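TraM protein (Plasmid R64, PDB 3WZ3) is probably an inner-membrane component of the type IVB secretion (conjugative transfer) apparatus related to Legionella DotI, represented here by its periplasmic NTF2-like domain. Local coordinates at residues Gly86-Met98 / Glu109-Val121. Sequence-based numbering, arbitrary orientation.
Sequences GVWFWTFQYPVRM and EQSFVFEITIQRV
Val-87 opens the pairing of segments 86-98 and 109-121 by resting CG1 against the carbonyl O of Arg-120 (3.5 Å). From Trp-88 to Met-98 the strands run antiparallel in unbroken register: Arg-120 N bonds to Trp-88 O, and five hydrogen-bonded pairs, from Trp-90/Ile-118 to Met-98/Gln-110, alternate with non-hydrogen-bonded ones. The Trp-90 indole receives CD of Arg-120 at its edge (CH2 to CD 3.6 Å); bends at chi2 and chi3 fold the arginine alongside the ring, while its NE reaches Gly-129 O. On the other face, the hydroxyls of Thr-91 and Thr-117 share a hydrogen bond, OG1 to OG1 2.8 Å. The Phe-92 ring packs against CD1 of Ile-118. Gln-93 sends NE2 to OE2 of Glu-115 (3.2 Å), in its own amide plane but on the anti side of the carboxylate and tilted out of that plane; a salt bridge from Arg-138 grips the same oxygen, probably steadying its negative charge. Val-96 CG2 presses on CD1 of Phe-114 at 3.6 Å. Arg-97, extended from CG to NE, brings NH1 to OE1 of Glu-109 in a salt bridge (3.1 Å) close to the guanidinium plane. In selenomethionine Met-98, chi1 (68°) and an extended chi2 put SE obliquely beside the Phe-112 ring, a Met-aromatic contact; the chi3 bend carries CE to Phe-114 CE1 (3.8 Å). This hairpin is the centre of a four-stranded antiparallel meander, consistent with an NTF2-like fold, between strands 67-82 and 130-139; helix 7-22 packs on the face carrying Trp-90, Phe-92 and Tyr-94, whose OH bonds to Met-11 O.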
ATOM      1  N   GLY A  86     -19.375 -10.766 -10.308  1.00 18.80           N
ATOM      2  CA  GLY A  86     -18.645 -12.011 -10.472  1.00 19.06           C
ATOM      3  C   GLY A  86     -17.136 -11.858 -10.377  1.00 13.64           C
ATOM      4  O   GLY A  86     -16.389 -12.782 -10.709  1.00 17.73           O
ATOM      5  N   VAL A  87     -16.687 -10.694  -9.920  1.00 13.43           N
ATOM      6  CA  VAL A  87     -15.258 -10.435  -9.754  1.00 11.82           C
ATOM      7  C   VAL A  87     -14.823 -10.847  -8.349  1.00  8.53           C
ATOM      8  O   VAL A  87     -15.381 -10.359  -7.347  1.00 10.51           O
ATOM      9  CB  VAL A  87     -14.919  -8.952  -9.967  1.00 11.38           C
ATOM     10  CG1 VAL A  87     -13.423  -8.696  -9.666  1.00 12.10           C
ATOM     11  CG2 VAL A  87     -15.263  -8.521 -11.388  1.00 16.46           C
ATOM     12  N   TRP A  88     -13.856 -11.753  -8.279  1.00  7.98           N
ATOM     13  CA  TRP A  88     -13.382 -12.257  -6.994  1.00  7.59           C
ATOM     14  C   TRP A  88     -12.533 -11.196  -6.312  1.00  7.81           C
ATOM     15  O   TRP A  88     -11.799 -10.465  -6.967  1.00  7.14           O
ATOM     16  CB  TRP A  88     -12.566 -13.556  -7.145  1.00  7.24           C
ATOM     17  CG  TRP A  88     -12.522 -14.320  -5.865  1.00  8.13           C
ATOM     18  CD1 TRP A  88     -11.490 -14.382  -4.968  1.00  6.89           C
ATOM     19  CD2 TRP A  88     -13.585 -15.101  -5.311  1.00  7.03           C
ATOM     20  NE1 TRP A  88     -11.847 -15.173  -3.900  1.00  7.67           N
ATOM     21  CE2 TRP A  88     -13.129 -15.621  -4.085  1.00  7.82           C
ATOM     22  CE3 TRP A  88     -14.874 -15.421  -5.741  1.00  8.96           C
ATOM     23  CZ2 TRP A  88     -13.931 -16.432  -3.270  1.00  7.94           C
ATOM     24  CZ3 TRP A  88     -15.672 -16.209  -4.925  1.00  9.02           C
ATOM     25  CH2 TRP A  88     -15.196 -16.711  -3.716  1.00  9.62           C
ATOM     26  N   PHE A  89     -12.649 -11.113  -4.998  1.00  5.40           N
ATOM     27  CA  PHE A  89     -11.837 -10.195  -4.197  1.00  5.53           C
ATOM     28  C   PHE A  89     -11.409 -10.877  -2.907  1.00  5.10           C
ATOM     29  O   PHE A  89     -12.020 -11.864  -2.449  1.00  4.93           O
ATOM     30  CB  PHE A  89     -12.604  -8.911  -3.863  1.00  6.65           C
ATOM     31  CG  PHE A  89     -13.671  -9.109  -2.817  1.00  6.57           C
ATOM     32  CD1 PHE A  89     -13.366  -8.987  -1.471  1.00  8.46           C
ATOM     33  CD2 PHE A  89     -14.977  -9.444  -3.190  1.00 10.60           C
ATOM     34  CE1 PHE A  89     -14.347  -9.201  -0.491  1.00  9.68           C
ATOM     35  CE2 PHE A  89     -15.962  -9.641  -2.217  1.00 10.86           C
ATOM     36  CZ  PHE A  89     -15.641  -9.524  -0.878  1.00 11.09           C
ATOM     37  N   TRP A  90     -10.348 -10.328  -2.323  1.00  4.96           N
ATOM     38  CA  TRP A  90      -9.850 -10.748  -1.024  1.00  4.52           C
ATOM     39  C   TRP A  90      -9.602  -9.483  -0.207  1.00  5.98           C
ATOM     40  O   TRP A  90      -9.080  -8.491  -0.736  1.00  6.08           O
ATOM     41  CB  TRP A  90      -8.505 -11.454  -1.122  1.00  4.94           C
ATOM     42  CG  TRP A  90      -8.388 -12.622  -2.039  1.00  3.86           C
ATOM     43  CD1 TRP A  90      -8.445 -13.956  -1.689  1.00  6.13           C
ATOM     44  CD2 TRP A  90      -8.100 -12.596  -3.446  1.00  5.44           C
ATOM     45  NE1 TRP A  90      -8.223 -14.747  -2.803  1.00  6.68           N
ATOM     46  CE2 TRP A  90      -8.016 -13.927  -3.885  1.00  5.87           C
ATOM     47  CE3 TRP A  90      -7.917 -11.570  -4.381  1.00  6.17           C
ATOM     48  CZ2 TRP A  90      -7.741 -14.260  -5.199  1.00  6.54           C
ATOM     49  CZ3 TRP A  90      -7.651 -11.911  -5.694  1.00  6.33           C
ATOM     50  CH2 TRP A  90      -7.565 -13.246  -6.087  1.00  7.77           C
ATOM     51  N   THR A  91      -9.960  -9.504   1.072  1.00  4.15           N
ATOM     52  CA  THR A  91      -9.633  -8.409   1.989  1.00  4.10           C
ATOM     53  C   THR A  91      -8.644  -8.909   3.033  1.00  4.15           C
ATOM     54  O   THR A  91      -8.914  -9.886   3.742  1.00  5.54           O
ATOM     55  CB  THR A  91     -10.901  -7.881   2.665  1.00  5.15           C
ATOM     56  OG1 THR A  91     -11.796  -7.354   1.675  1.00  7.22           O
ATOM     57  CG2 THR A  91     -10.564  -6.794   3.703  1.00  7.16           C
ATOM     58  N   PHE A  92      -7.506  -8.225   3.138  1.00  4.81           N
ATOM     59  CA  PHE A  92      -6.434  -8.570   4.060  1.00  4.46           C
ATOM     60  C   PHE A  92      -6.181  -7.434   5.025  1.00  4.53           C
ATOM     61  O   PHE A  92      -6.434  -6.272   4.718  1.00  5.71           O
ATOM     62  CB  PHE A  92      -5.110  -8.815   3.306  1.00  5.25           C
ATOM     63  CG  PHE A  92      -5.133 -10.009   2.382  1.00  5.34           C
ATOM     64  CD1 PHE A  92      -4.915 -11.290   2.865  1.00  6.10           C
ATOM     65  CD2 PHE A  92      -5.370  -9.844   1.037  1.00  5.59           C
ATOM     66  CE1 PHE A  92      -4.938 -12.388   2.001  1.00  9.40           C
ATOM     67  CE2 PHE A  92      -5.393 -10.922   0.183  1.00  7.44           C
ATOM     68  CZ  PHE A  92      -5.184 -12.195   0.666  1.00  7.39           C
ATOM     69  N   GLN A  93      -5.609  -7.751   6.174  1.00  4.72           N
ATOM     70  CA  GLN A  93      -5.061  -6.731   7.062  1.00  5.00           C
ATOM     71  C   GLN A  93      -3.618  -7.052   7.390  1.00  4.54           C
ATOM     72  O   GLN A  93      -3.273  -8.211   7.620  1.00  5.23           O
ATOM     73  CB  GLN A  93      -5.898  -6.608   8.343  1.00  4.87           C
ATOM     74  CG  GLN A  93      -7.201  -5.811   8.136  1.00  4.94           C
ATOM     75  CD  GLN A  93      -8.025  -5.694   9.388  1.00  7.11           C
ATOM     76  OE1 GLN A  93      -7.635  -6.203  10.436  1.00 12.14           O
ATOM     77  NE2 GLN A  93      -9.187  -5.061   9.284  1.00  6.99           N
ATOM     78  N   TYR A  94      -2.767  -6.025   7.382  1.00  5.03           N
ATOM     79  CA  TYR A  94      -1.341  -6.176   7.670  1.00  4.46           C
ATOM     80  C   TYR A  94      -0.888  -5.123   8.668  1.00  6.75           C
ATOM     81  O   TYR A  94      -1.188  -3.955   8.487  1.00  5.88           O
ATOM     82  CB  TYR A  94      -0.502  -5.925   6.404  1.00  6.31           C
ATOM     83  CG  TYR A  94      -0.845  -6.707   5.160  1.00  5.53           C
ATOM     84  CD1 TYR A  94      -1.872  -6.286   4.334  1.00  4.11           C
ATOM     85  CD2 TYR A  94      -0.074  -7.806   4.755  1.00  6.48           C
ATOM     86  CE1 TYR A  94      -2.170  -6.953   3.154  1.00  5.61           C
ATOM     87  CE2 TYR A  94      -0.355  -8.470   3.568  1.00  6.75           C
ATOM     88  CZ  TYR A  94      -1.405  -8.039   2.789  1.00  4.93           C
ATOM     89  OH  TYR A  94      -1.700  -8.691   1.607  1.00  6.35           O
ATOM     90  N   PRO A  95      -0.107  -5.513   9.676  1.00  6.11           N
ATOM     91  CA  PRO A  95       0.579  -4.502  10.499  1.00  5.93           C
ATOM     92  C   PRO A  95       1.630  -3.787   9.645  1.00  7.16           C
ATOM     93  O   PRO A  95       2.295  -4.453   8.849  1.00  8.36           O
ATOM     94  CB  PRO A  95       1.280  -5.337  11.588  1.00  9.75           C
ATOM     95  CG  PRO A  95       0.794  -6.750  11.433  1.00 10.28           C
ATOM     96  CD  PRO A  95       0.255  -6.891  10.049  1.00  6.97           C
ATOM     97  N   VAL A  96       1.752  -2.466   9.804  1.00  6.65           N
ATOM     98  CA  VAL A  96       2.791  -1.711   9.126  1.00  8.48           C
ATOM     99  C   VAL A  96       3.374  -0.719  10.123  1.00  5.79           C
ATOM    100  O   VAL A  96       2.632   0.012  10.778  1.00  9.17           O
ATOM    101  CB  VAL A  96       2.223  -0.931   7.927  1.00  7.10           C
ATOM    102  CG1 VAL A  96       3.322  -0.091   7.271  1.00 11.69           C
ATOM    103  CG2 VAL A  96       1.593  -1.892   6.935  1.00  9.16           C
ATOM    104  N   ARG A  97       4.694  -0.710  10.255  1.00  7.75           N
ATOM    105  CA  ARG A  97       5.338   0.332  11.044  1.00  9.18           C
ATOM    106  C   ARG A  97       6.171   1.161  10.081  1.00  9.30           C
ATOM    107  O   ARG A  97       6.809   0.619   9.192  1.00  8.49           O
ATOM    108  CB  ARG A  97       6.187  -0.262  12.178  1.00 11.89           C
ATOM    109  CG  ARG A  97       7.233  -1.250  11.754  1.00 15.62           C
ATOM    110  CD  ARG A  97       7.866  -1.922  12.992  1.00 22.86           C
ATOM    111  NE  ARG A  97       8.884  -2.912  12.642  1.00 29.88           N
ATOM    112  CZ  ARG A  97      10.162  -2.626  12.411  1.00 29.60           C
ATOM    113  NH1 ARG A  97      10.590  -1.373  12.491  1.00 29.10           N
ATOM    114  NH2 ARG A  97      11.016  -3.592  12.100  1.00 31.71           N
HETATM  115  N   MSE A  98       6.128   2.473  10.233  1.00  8.48           N
HETATM  116  CA  MSE A  98       6.877   3.341   9.322  1.00 10.14           C
HETATM  117  C   MSE A  98       7.510   4.511  10.041  1.00  9.47           C
HETATM  118  O   MSE A  98       7.078   4.908  11.121  1.00  9.43           O
HETATM  119  CB  MSE A  98       5.991   3.816   8.163  1.00 13.47           C
HETATM  120  CG  MSE A  98       4.883   4.765   8.545  1.00 13.02           C
HETATM  121 SE   MSE A  98       3.750   5.294   7.014  1.00 17.93          SE
HETATM  122  CE  MSE A  98       2.809   3.623   6.764  1.00 12.72           C
ATOM    123  N   GLU A 109       8.635   6.637  15.164  1.00 13.61           N
ATOM    124  CA  GLU A 109       7.959   5.590  14.406  1.00 15.39           C
ATOM    125  C   GLU A 109       6.450   5.657  14.637  1.00 15.13           C
ATOM    126  O   GLU A 109       5.984   5.996  15.739  1.00 17.35           O
ATOM    127  CB  GLU A 109       8.489   4.229  14.821  1.00 14.83           C
ATOM    128  CG  GLU A 109       7.934   3.074  14.020  1.00 19.11           C
ATOM    129  CD  GLU A 109       8.480   1.752  14.497  1.00 21.60           C
ATOM    130  OE1 GLU A 109       9.316   1.161  13.786  1.00 24.41           O
ATOM    131  OE2 GLU A 109       8.073   1.311  15.594  1.00 30.97           O
ATOM    132  N   GLN A 110       5.680   5.353  13.594  1.00 11.35           N
ATOM    133  CA  GLN A 110       4.235   5.192  13.725  1.00 13.75           C
ATOM    134  C   GLN A 110       3.828   3.778  13.336  1.00 11.27           C
ATOM    135  O   GLN A 110       4.400   3.176  12.411  1.00 11.90           O
ATOM    136  CB  GLN A 110       3.483   6.166  12.834  1.00 16.60           C
ATOM    137  CG  GLN A 110       3.659   7.635  13.143  1.00 23.18           C
ATOM    138  CD  GLN A 110       2.722   8.462  12.285  1.00 27.02           C
ATOM    139  OE1 GLN A 110       1.798   9.090  12.791  1.00 32.70           O
ATOM    140  NE2 GLN A 110       2.929   8.421  10.965  1.00 25.00           N
ATOM    141  N   SER A 111       2.833   3.261  14.044  1.00 10.65           N
ATOM    142  CA  SER A 111       2.367   1.892  13.868  1.00 10.89           C
ATOM    143  C   SER A 111       0.923   1.898  13.388  1.00 10.74           C
ATOM    144  O   SER A 111       0.102   2.640  13.917  1.00 10.80           O
ATOM    145  CB  SER A 111       2.456   1.178  15.219  1.00 15.69           C
ATOM    146  OG  SER A 111       2.036  -0.164  15.141  1.00 26.29           O
ATOM    147  N   PHE A 112       0.611   1.045  12.405  1.00  8.61           N
ATOM    148  CA  PHE A 112      -0.714   0.996  11.801  1.00  9.31           C
ATOM    149  C   PHE A 112      -1.101  -0.450  11.508  1.00  6.95           C
ATOM    150  O   PHE A 112      -0.244  -1.345  11.477  1.00  7.26           O
ATOM    151  CB  PHE A 112      -0.732   1.738  10.447  1.00 10.36           C
ATOM    152  CG  PHE A 112      -0.292   3.182  10.517  1.00  9.69           C
ATOM    153  CD1 PHE A 112      -1.207   4.183  10.783  1.00 13.24           C
ATOM    154  CD2 PHE A 112       1.028   3.522  10.305  1.00 12.94           C
ATOM    155  CE1 PHE A 112      -0.799   5.524  10.848  1.00 15.37           C
ATOM    156  CE2 PHE A 112       1.442   4.845  10.368  1.00 14.75           C
ATOM    157  CZ  PHE A 112       0.524   5.841  10.635  1.00 15.81           C
ATOM    158  N   VAL A 113      -2.389  -0.668  11.279  1.00  7.19           N
ATOM    159  CA  VAL A 113      -2.841  -1.865  10.590  1.00  6.88           C
ATOM    160  C   VAL A 113      -3.490  -1.387   9.298  1.00  6.18           C
ATOM    161  O   VAL A 113      -4.460  -0.630   9.326  1.00  8.20           O
ATOM    162  CB  VAL A 113      -3.849  -2.701  11.425  1.00  7.26           C
ATOM    163  CG1 VAL A 113      -4.344  -3.872  10.609  1.00  8.53           C
ATOM    164  CG2 VAL A 113      -3.173  -3.215  12.697  1.00 11.90           C
ATOM    165  N   PHE A 114      -2.952  -1.817   8.162  1.00  5.17           N
ATOM    166  CA  PHE A 114      -3.572  -1.496   6.880  1.00  6.23           C
ATOM    167  C   PHE A 114      -4.535  -2.559   6.394  1.00  5.92           C
ATOM    168  O   PHE A 114      -4.198  -3.743   6.385  1.00  8.37           O
ATOM    169  CB  PHE A 114      -2.510  -1.299   5.807  1.00  7.93           C
ATOM    170  CG  PHE A 114      -1.933   0.079   5.777  1.00  7.22           C
ATOM    171  CD1 PHE A 114      -1.051   0.500   6.754  1.00  8.93           C
ATOM    172  CD2 PHE A 114      -2.287   0.961   4.775  1.00 10.83           C
ATOM    173  CE1 PHE A 114      -0.514   1.776   6.725  1.00 10.78           C
ATOM    174  CE2 PHE A 114      -1.764   2.251   4.740  1.00 13.91           C
ATOM    175  CZ  PHE A 114      -0.879   2.657   5.723  1.00 15.38           C
ATOM    176  N   GLU A 115      -5.714  -2.134   5.991  1.00  5.56           N
ATOM    177  CA  GLU A 115      -6.660  -3.035   5.331  1.00  5.93           C
ATOM    178  C   GLU A 115      -6.597  -2.781   3.835  1.00  6.03           C
ATOM    179  O   GLU A 115      -6.663  -1.630   3.394  1.00  6.52           O
ATOM    180  CB  GLU A 115      -8.075  -2.829   5.857  1.00  5.43           C
ATOM    181  CG  GLU A 115      -9.074  -3.778   5.215  1.00  8.20           C
ATOM    182  CD  GLU A 115     -10.453  -3.538   5.719  1.00 10.74           C
ATOM    183  OE1 GLU A 115     -11.381  -3.387   4.890  1.00 12.45           O
ATOM    184  OE2 GLU A 115     -10.616  -3.464   6.957  1.00 12.27           O
ATOM    185  N   ILE A 116      -6.459  -3.854   3.071  1.00  5.52           N
ATOM    186  CA  ILE A 116      -6.287  -3.828   1.634  1.00  5.68           C
ATOM    187  C   ILE A 116      -7.315  -4.776   1.022  1.00  6.97           C
ATOM    188  O   ILE A 116      -7.367  -5.946   1.410  1.00  8.64           O
ATOM    189  CB  ILE A 116      -4.868  -4.373   1.291  1.00 10.45           C
ATOM    190  CG1 ILE A 116      -3.799  -3.517   1.976  1.00 15.89           C
ATOM    191  CG2 ILE A 116      -4.652  -4.445  -0.213  1.00 15.81           C
ATOM    192  CD1 ILE A 116      -3.815  -2.147   1.487  1.00 14.84           C
ATOM    193  N   THR A 117      -8.149  -4.298   0.105  1.00  4.83           N
ATOM    194  CA  THR A 117      -8.988  -5.193  -0.678  1.00  3.77           C
ATOM    195  C   THR A 117      -8.432  -5.274  -2.094  1.00  4.59           C
ATOM    196  O   THR A 117      -8.259  -4.242  -2.770  1.00  5.26           O
ATOM    197  CB  THR A 117     -10.457  -4.791  -0.712  1.00  5.27           C
ATOM    198  OG1 THR A 117     -11.012  -4.891   0.610  1.00  7.92           O
ATOM    199  CG2 THR A 117     -11.235  -5.759  -1.594  1.00  6.57           C
ATOM    200  N   ILE A 118      -8.124  -6.493  -2.510  1.00  4.61           N
ATOM    201  CA  ILE A 118      -7.554  -6.789  -3.816  1.00  3.97           C
ATOM    202  C   ILE A 118      -8.638  -7.436  -4.651  1.00  6.05           C
ATOM    203  O   ILE A 118      -9.327  -8.353  -4.177  1.00  6.96           O
ATOM    204  CB  ILE A 118      -6.373  -7.750  -3.674  1.00  4.45           C
ATOM    205  CG1 ILE A 118      -5.247  -7.066  -2.910  1.00  7.32           C
ATOM    206  CG2 ILE A 118      -5.878  -8.206  -5.060  1.00  6.40           C
ATOM    207  CD1 ILE A 118      -4.157  -8.005  -2.434  1.00  7.04           C
ATOM    208  N   GLN A 119      -8.832  -6.960  -5.873  1.00  6.25           N
ATOM    209  CA  GLN A 119      -9.784  -7.594  -6.782  1.00  3.85           C
ATOM    210  C   GLN A 119      -9.073  -8.160  -8.004  1.00  4.99           C
ATOM    211  O   GLN A 119      -8.015  -7.686  -8.397  1.00  6.71           O
ATOM    212  CB  GLN A 119     -10.873  -6.610  -7.229  1.00  4.88           C
ATOM    213  CG  GLN A 119     -10.351  -5.456  -8.093  1.00  6.80           C
ATOM    214  CD  GLN A 119     -11.422  -4.404  -8.366  1.00  9.09           C
ATOM    215  OE1 GLN A 119     -12.557  -4.513  -7.897  1.00 11.30           O
ATOM    216  NE2 GLN A 119     -11.069  -3.385  -9.129  1.00  9.06           N
ATOM    217  N   ARG A 120      -9.682  -9.176  -8.606  1.00  6.17           N
ATOM    218  CA  ARG A 120      -9.192  -9.732  -9.854  1.00  5.23           C
ATOM    219  C   ARG A 120      -9.370  -8.732 -10.998  1.00  5.42           C
ATOM    220  O   ARG A 120     -10.313  -7.935 -11.003  1.00  8.17           O
ATOM    221  CB  ARG A 120      -9.964 -11.012 -10.189  1.00  6.05           C
ATOM    222  CG  ARG A 120      -9.538 -12.248  -9.394  1.00  7.44           C
ATOM    223  CD  ARG A 120      -8.057 -12.646  -9.613  1.00  5.67           C
ATOM    224  NE  ARG A 120      -7.689 -12.480 -11.031  1.00  5.20           N
ATOM    225  CZ  ARG A 120      -8.024 -13.322 -11.997  1.00  7.29           C
ATOM    226  NH1 ARG A 120      -8.678 -14.454 -11.728  1.00  8.28           N
ATOM    227  NH2 ARG A 120      -7.682 -13.029 -13.246  1.00  7.34           N
ATOM    228  N   VAL A 121      -8.460  -8.830 -11.978  1.00  5.88           N
ATOM    229  CA  VAL A 121      -8.439  -8.016 -13.185  1.00  8.12           C
ATOM    230  C   VAL A 121      -8.153  -8.970 -14.342  1.00  6.05           C
ATOM    231  O   VAL A 121      -7.447  -9.951 -14.180  1.00  6.16           O
ATOM    232  CB  VAL A 121      -7.299  -6.977 -13.121  1.00  7.40           C
ATOM    233  CG1 VAL A 121      -7.231  -6.139 -14.387  1.00 12.20           C
ATOM    234  CG2 VAL A 121      -7.509  -6.077 -11.917  1.00  9.75           C
TER